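Local coordinates for protein probable glutamine synthetase (Pseudomonas aeruginosa, PDB 4HPP) that belongs to the glutamine synthetase family and binds glutamic acid beside a magnesium site in its catalytic domain, at residues P224-V235 against P283-L291; I351-R359 against E402-K410. All coordinates share one frame; numbering follows the deposited sequence.

Contact 1 (P224-V235 against P283-L291); sequences PLPAPGAVTNGV and PTAASYLRL. With GLU (glutamic acid), chain D.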
# COMPACT_ATOMS: atom_id res chain seq x y z
N PRO A 224 -35.16 14.07 -4.51
CA PRO A 224 -36.05 13.82 -5.64
C PRO A 224 -35.30 13.79 -6.98
O PRO A 224 -35.59 12.91 -7.80
CB PRO A 224 -37.10 14.97 -5.59
CG PRO A 224 -36.96 15.60 -4.25
CD PRO A 224 -35.66 15.15 -3.62
N LEU A 225 -34.36 14.72 -7.21
CA LEU A 225 -33.54 14.66 -8.43
C LEU A 225 -32.05 14.53 -8.09
O LEU A 225 -31.41 15.49 -7.60
CB LEU A 225 -33.82 15.85 -9.37
CG LEU A 225 -33.11 15.72 -10.73
CD1 LEU A 225 -33.73 14.64 -11.63
CD2 LEU A 225 -33.05 17.05 -11.47
N PRO A 226 -31.50 13.33 -8.31
CA PRO A 226 -30.13 13.01 -7.85
C PRO A 226 -29.03 13.88 -8.50
O PRO A 226 -28.01 14.19 -7.88
CB PRO A 226 -29.94 11.56 -8.29
CG PRO A 226 -31.06 11.23 -9.21
CD PRO A 226 -32.21 12.17 -8.89
N ALA A 227 -29.23 14.24 -9.76
CA ALA A 227 -28.31 15.11 -10.50
C ALA A 227 -28.99 15.61 -11.78
O ALA A 227 -29.92 15.00 -12.30
CB ALA A 227 -27.01 14.40 -10.84
N PRO A 228 -28.52 16.75 -12.30
CA PRO A 228 -29.29 17.28 -13.44
C PRO A 228 -29.53 16.28 -14.60
O PRO A 228 -28.60 15.57 -15.02
CB PRO A 228 -28.43 18.48 -13.86
CG PRO A 228 -27.86 18.96 -12.57
CD PRO A 228 -27.41 17.66 -11.94
N GLY A 229 -30.78 16.22 -15.08
CA GLY A 229 -31.18 15.32 -16.18
C GLY A 229 -31.09 13.83 -15.85
O GLY A 229 -30.91 12.99 -16.74
N ALA A 230 -31.23 13.50 -14.57
CA ALA A 230 -31.23 12.14 -14.13
C ALA A 230 -32.67 11.72 -13.99
O ALA A 230 -33.54 12.56 -13.77
CB ALA A 230 -30.51 12.05 -12.80
N VAL A 231 -32.92 10.43 -14.12
CA VAL A 231 -34.13 9.81 -13.57
C VAL A 231 -34.32 10.17 -12.09
O VAL A 231 -33.36 10.17 -11.31
CB VAL A 231 -34.09 8.28 -13.72
CG1 VAL A 231 -35.46 7.66 -13.38
CG2 VAL A 231 -33.64 7.93 -15.16
N THR A 232 -35.55 10.50 -11.73
CA THR A 232 -35.92 11.05 -10.45
C THR A 232 -36.12 9.89 -9.44
O THR A 232 -36.39 8.76 -9.85
CB THR A 232 -37.23 11.89 -10.56
OG1 THR A 232 -38.20 11.21 -11.36
CG2 THR A 232 -37.00 13.19 -11.23
N ASN A 233 -36.01 10.19 -8.13
CA ASN A 233 -36.15 9.23 -7.05
C ASN A 233 -37.52 9.53 -6.42
O ASN A 233 -37.71 10.57 -5.74
CB ASN A 233 -35.02 9.35 -5.98
CG ASN A 233 -33.59 8.96 -6.47
OD1 ASN A 233 -33.37 7.88 -7.06
ND2 ASN A 233 -32.59 9.85 -6.18
N GLY A 234 -38.49 8.63 -6.64
CA GLY A 234 -39.80 8.74 -6.03
C GLY A 234 -39.88 8.00 -4.70
O GLY A 234 -38.96 7.29 -4.32
N VAL A 235 -40.97 8.25 -3.97
CA VAL A 235 -41.38 7.50 -2.82
C VAL A 235 -42.84 7.22 -3.14
O VAL A 235 -43.55 8.13 -3.52
CB VAL A 235 -41.25 8.31 -1.51
CG1 VAL A 235 -42.13 7.71 -0.38
CG2 VAL A 235 -39.81 8.39 -1.04
N PRO A 283 -42.29 18.33 -0.42
CA PRO A 283 -42.24 19.52 0.40
C PRO A 283 -40.98 20.30 0.26
O PRO A 283 -40.75 21.19 1.06
CB PRO A 283 -42.24 18.94 1.82
CG PRO A 283 -41.76 17.53 1.68
CD PRO A 283 -41.53 17.26 0.22
N THR A 284 -40.13 19.97 -0.70
CA THR A 284 -38.94 20.82 -0.81
C THR A 284 -38.88 21.49 -2.16
O THR A 284 -39.53 21.04 -3.13
CB THR A 284 -37.61 20.09 -0.57
OG1 THR A 284 -37.49 19.02 -1.51
CG2 THR A 284 -37.53 19.53 0.85
N ALA A 285 -38.07 22.54 -2.23
CA ALA A 285 -37.87 23.27 -3.48
C ALA A 285 -37.45 22.32 -4.63
O ALA A 285 -37.98 22.41 -5.75
CB ALA A 285 -36.87 24.42 -3.29
N ALA A 286 -36.53 21.38 -4.33
CA ALA A 286 -36.07 20.37 -5.30
C ALA A 286 -37.16 19.40 -5.71
O ALA A 286 -36.98 18.67 -6.71
CB ALA A 286 -34.86 19.61 -4.79
N SER A 287 -38.28 19.38 -4.98
CA SER A 287 -39.34 18.42 -5.27
C SER A 287 -40.00 18.72 -6.60
O SER A 287 -40.48 17.80 -7.31
CB SER A 287 -40.36 18.37 -4.15
OG SER A 287 -39.81 17.78 -2.98
N TYR A 288 -39.98 20.01 -6.97
CA TYR A 288 -40.69 20.42 -8.18
C TYR A 288 -39.93 20.22 -9.50
O TYR A 288 -40.54 20.24 -10.54
CB TYR A 288 -41.42 21.75 -7.99
CG TYR A 288 -42.41 21.53 -6.91
CD1 TYR A 288 -42.02 21.62 -5.57
CD2 TYR A 288 -43.69 21.09 -7.20
CE1 TYR A 288 -42.90 21.35 -4.55
CE2 TYR A 288 -44.58 20.78 -6.18
CZ TYR A 288 -44.17 20.91 -4.86
OH TYR A 288 -45.05 20.60 -3.83
N LEU A 289 -38.62 19.93 -9.42
CA LEU A 289 -37.89 19.40 -10.58
C LEU A 289 -38.34 17.98 -10.93
O LEU A 289 -38.14 17.54 -12.06
CB LEU A 289 -36.36 19.42 -10.38
CG LEU A 289 -35.81 20.61 -9.58
CD1 LEU A 289 -34.39 20.37 -9.13
CD2 LEU A 289 -35.90 21.89 -10.44
N ARG A 290 -38.91 17.28 -9.94
CA ARG A 290 -39.46 15.91 -10.11
C ARG A 290 -40.95 15.90 -10.53
O ARG A 290 -41.34 15.21 -11.52
CB ARG A 290 -39.21 15.07 -8.83
CG ARG A 290 -40.10 13.84 -8.71
CD ARG A 290 -39.69 12.88 -7.58
NE ARG A 290 -40.52 11.69 -7.70
CZ ARG A 290 -41.77 11.56 -7.25
NH1 ARG A 290 -42.43 10.43 -7.47
NH2 ARG A 290 -42.37 12.53 -6.56
N LEU A 291 -41.78 16.67 -9.82
CA LEU A 291 -43.25 16.74 -10.09
C LEU A 291 -43.66 17.37 -11.44
O LEU A 291 -44.61 16.91 -12.10
CB LEU A 291 -43.99 17.43 -8.95
CG LEU A 291 -44.40 16.78 -7.64
CD1 LEU A 291 -45.71 17.49 -7.30
CD2 LEU A 291 -44.61 15.27 -7.75
N GLU D . -38.64 7.02 -10.36
CA GLU D . -40.13 7.28 -10.47
C GLU D . -40.70 8.36 -9.52
O GLU D . -40.12 9.43 -9.35
CB GLU D . -40.90 5.98 -10.26
CG GLU D . -40.74 5.00 -11.39
CD GLU D . -41.33 3.67 -11.06
OE1 GLU D . -42.32 3.32 -11.73
OE2 GLU D . -40.82 2.99 -10.14
OXT GLU D . -41.75 8.20 -8.89

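Contact 2 (I351-R359 against E402-K410); sequences IAGRLGIER and EALCAELPK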
# COMPACT_ATOMS: atom_id res chain seq x y z
N ILE A 351 -55.45 12.18 6.23
CA ILE A 351 -56.36 13.26 6.64
C ILE A 351 -57.35 13.54 5.51
O ILE A 351 -58.57 13.39 5.69
CB ILE A 351 -55.64 14.57 7.07
CG1 ILE A 351 -55.24 14.52 8.55
CG2 ILE A 351 -56.57 15.76 6.97
CD1 ILE A 351 -54.15 15.47 8.95
N ALA A 352 -56.81 13.91 4.34
CA ALA A 352 -57.64 14.32 3.22
C ALA A 352 -58.57 13.18 2.83
O ALA A 352 -59.71 13.43 2.46
CB ALA A 352 -56.80 14.75 2.04
N GLY A 353 -58.07 11.96 2.94
CA GLY A 353 -58.86 10.74 2.75
C GLY A 353 -60.00 10.72 3.74
O GLY A 353 -61.17 10.54 3.35
N ARG A 354 -59.67 10.92 5.02
CA ARG A 354 -60.69 11.00 6.09
C ARG A 354 -61.75 12.02 5.70
O ARG A 354 -62.92 11.70 5.66
CB ARG A 354 -60.09 11.38 7.46
CG ARG A 354 -60.56 10.55 8.66
CD ARG A 354 -60.46 11.30 10.02
NE ARG A 354 -59.36 12.29 10.17
CZ ARG A 354 -59.52 13.61 10.36
NH1 ARG A 354 -60.73 14.12 10.43
NH2 ARG A 354 -58.47 14.44 10.48
N LEU A 355 -61.33 13.26 5.43
CA LEU A 355 -62.23 14.30 4.95
C LEU A 355 -63.08 13.86 3.74
O LEU A 355 -64.20 14.33 3.54
CB LEU A 355 -61.43 15.54 4.55
CG LEU A 355 -60.87 16.36 5.70
CD1 LEU A 355 -60.36 17.67 5.14
CD2 LEU A 355 -61.99 16.61 6.71
N GLY A 356 -62.52 12.97 2.92
CA GLY A 356 -63.24 12.44 1.78
C GLY A 356 -64.39 11.61 2.31
O GLY A 356 -65.52 11.81 1.90
N ILE A 357 -64.08 10.72 3.25
CA ILE A 357 -65.05 9.80 3.80
C ILE A 357 -66.14 10.49 4.61
O ILE A 357 -67.31 10.16 4.46
CB ILE A 357 -64.34 8.75 4.67
CG1 ILE A 357 -63.43 7.88 3.78
CG2 ILE A 357 -65.35 7.95 5.50
CD1 ILE A 357 -62.41 7.06 4.53
N GLU A 358 -65.73 11.43 5.47
CA GLU A 358 -66.61 12.23 6.36
C GLU A 358 -67.71 13.04 5.64
O GLU A 358 -68.81 13.20 6.16
CB GLU A 358 -65.77 13.16 7.26
CG GLU A 358 -64.88 12.39 8.24
CD GLU A 358 -64.07 13.23 9.23
OE1 GLU A 358 -63.77 14.44 8.99
OE2 GLU A 358 -63.73 12.62 10.28
N ARG A 359 -67.37 13.58 4.47
CA ARG A 359 -68.29 14.39 3.65
C ARG A 359 -68.82 13.63 2.44
O ARG A 359 -69.28 14.23 1.47
CB ARG A 359 -67.56 15.67 3.22
CG ARG A 359 -67.00 16.35 4.45
CD ARG A 359 -66.13 17.56 4.19
NE ARG A 359 -65.60 17.98 5.49
CZ ARG A 359 -65.06 19.17 5.78
NH1 ARG A 359 -64.90 20.14 4.86
NH2 ARG A 359 -64.67 19.37 7.04
N GLU A 402 -58.60 25.55 3.79
CA GLU A 402 -58.91 25.62 5.22
C GLU A 402 -59.48 24.32 5.73
O GLU A 402 -59.33 24.00 6.92
CB GLU A 402 -59.88 26.76 5.54
CG GLU A 402 -59.32 28.14 5.29
CD GLU A 402 -60.34 28.98 4.57
OE1 GLU A 402 -60.79 29.99 5.17
OE2 GLU A 402 -60.72 28.59 3.43
N ALA A 403 -60.16 23.55 4.87
CA ALA A 403 -60.68 22.29 5.38
C ALA A 403 -59.52 21.42 5.94
O ALA A 403 -59.60 20.89 7.06
CB ALA A 403 -61.48 21.56 4.32
N LEU A 404 -58.42 21.33 5.17
CA LEU A 404 -57.28 20.49 5.55
C LEU A 404 -56.49 21.10 6.72
O LEU A 404 -56.26 20.42 7.74
CB LEU A 404 -56.39 20.18 4.34
CG LEU A 404 -55.13 19.32 4.55
CD1 LEU A 404 -55.47 17.85 4.47
CD2 LEU A 404 -54.10 19.63 3.48
N CYS A 405 -56.12 22.38 6.58
CA CYS A 405 -55.38 23.11 7.58
C CYS A 405 -56.00 22.92 8.91
O CYS A 405 -55.31 22.74 9.91
CB CYS A 405 -55.35 24.59 7.29
SG CYS A 405 -54.29 24.88 5.90
N ALA A 406 -57.32 22.94 8.94
CA ALA A 406 -58.01 22.86 10.20
C ALA A 406 -57.74 21.54 10.92
O ALA A 406 -57.89 21.48 12.13
CB ALA A 406 -59.50 23.07 10.00
N GLU A 407 -57.35 20.47 10.21
CA GLU A 407 -57.11 19.19 10.92
C GLU A 407 -55.68 19.14 11.50
O GLU A 407 -55.34 18.28 12.34
CB GLU A 407 -57.33 17.97 10.01
CG GLU A 407 -58.67 17.84 9.32
CD GLU A 407 -59.86 17.79 10.24
OE1 GLU A 407 -60.05 16.80 11.04
OE2 GLU A 407 -60.63 18.76 10.09
N LEU A 408 -54.86 20.08 11.05
CA LEU A 408 -53.48 20.14 11.51
C LEU A 408 -53.51 20.96 12.77
O LEU A 408 -54.25 21.95 12.82
CB LEU A 408 -52.59 20.78 10.45
CG LEU A 408 -52.53 20.08 9.08
CD1 LEU A 408 -51.58 20.79 8.13
CD2 LEU A 408 -52.16 18.60 9.21
N PRO A 409 -52.82 20.51 13.84
CA PRO A 409 -52.56 21.34 15.02
C PRO A 409 -51.98 22.65 14.57
O PRO A 409 -50.98 22.68 13.86
CB PRO A 409 -51.50 20.54 15.79
CG PRO A 409 -51.41 19.21 15.09
CD PRO A 409 -52.56 19.09 14.14
N LYS A 410 -52.57 23.75 15.00
CA LYS A 410 -52.18 25.05 14.47
C LYS A 410 -50.69 25.40 14.59
O LYS A 410 -50.11 25.91 13.64
CB LYS A 410 -53.09 26.17 15.01
CG LYS A 410 -53.47 27.16 13.92
CD LYS A 410 -53.31 28.60 14.39
CE LYS A 410 -52.84 29.48 13.24
NZ LYS A 410 -52.76 30.89 13.73

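Contact 1 (P224-V235 against P283-L291)
The pocket for the bound glutamic acid is built where Thr232 and Gly234 of the loop 224-235 meet Arg290 at the end of 283-291. With CG anti to the backbone N (chi1 161°) and the chain extended as far as NE, the arginine reaches past Thr232, whose side chain it crosses at about a right angle; Thr232 CG2 lies 3.8 Å from Arg290 CB. Its guanidinium then meets the ligand carboxylate at its edge: Arg290 NE donates to O of the glutamic acid at 2.8 Å, and Arg290 NH1 to OXT at 2.7 Å with an N-H...O angle of 162°. Gly234 C lies over one face of the guanidinium, the nearest approach of the two residues being Gly234 CA to Arg290 NH1 at 3.4 Å, and the carbonyl of Arg334 accepts a further bond from NH1. This loop joins strands 219-221 and 235-243 of the catalytic-domain sheet, and its Thr232 O receives the ligand's amino N at 2.9 Å, while Glu133 and His236 also bond the ligand. Behind the pocket, the ring of Pro224 packs against Ala286 and Ser287, its CG 3.8 Å from Ser287 OG, a hydroxyl also bonded to Asp337. Farther out, Leu225 CD2 touches Leu289 CB at 4.2 Å.

Contact 2 (I351-R359 against E402-K410)
Glu407 OE1 is gripped by both terminal nitrogens of Arg354, NH1 at 2.8 Å and NH2 at 2.9 Å, so a single carboxylate oxygen takes the whole end of the guanidinium. The oxygen lies in the guanidinium plane, but the two flat groups are turned 51° apart: NH2 comes to the anti side of OE1, whereas NH1 meets it from above the carboxylate plane. Neither bond is straight, with N-H...O angles of 147° and 143°, as expected when two donors converge on one acceptor. Bends in both chains, at chi3 of Arg354 and chi2 of Glu407, bring these ends together. On the arginine's own helix Glu358 OE2 adds a weak bond to NH1, and Glu115 of helix 108-121 pairs with NE; the three carboxylates probably offset the positive charges of Arg354 and nearby Arg118, and they fix the rotation of the guanidinium.

Beside the ion pairs the contact is apolar. Ile351 CG2, anti to its backbone N, lies 3.4 Å from Leu404 CD1 and also touches the CG methylene of Glu407, while Ile351 CD1 extends to Leu408 CD2 at 3.7 Å. One turn on, Leu355 CD1 rests against the Ala403 backbone, 3.8 Å from its O, and Arg359 NH1 reaches Ala403 CB at 3.7 Å. Cys405 to Leu408 form a type I turn, with Glu407 as its third residue. The arrangement is that of helix 342-358 packed against the short helix 402-405 and this turn, about 19 Å from the chain's centre, an apolar seam bordered by a salt-bridge network of Arg354, Glu358 and Glu407.

Contacts 1 and 2 follow one another along the chain, the first closing at Leu291 before the second opens at Ile351, and all four segments belong to the catalytic domain. Their centres are 27 Å apart and their nearest atoms about 11 Å, so they do not touch. Two helices nevertheless run between their neighbourhoods: helix 261-281, which packs on Ala352 and Leu355, leads into 283-291, and helix 410-427, which continues from the end of 402-410, touches Pro283 and Thr284. These two helices connect the pocket-side contact 1 with the helical packing of contact 2, which lies farther from the chain's centre, about 19 Å against 15 Å between centres.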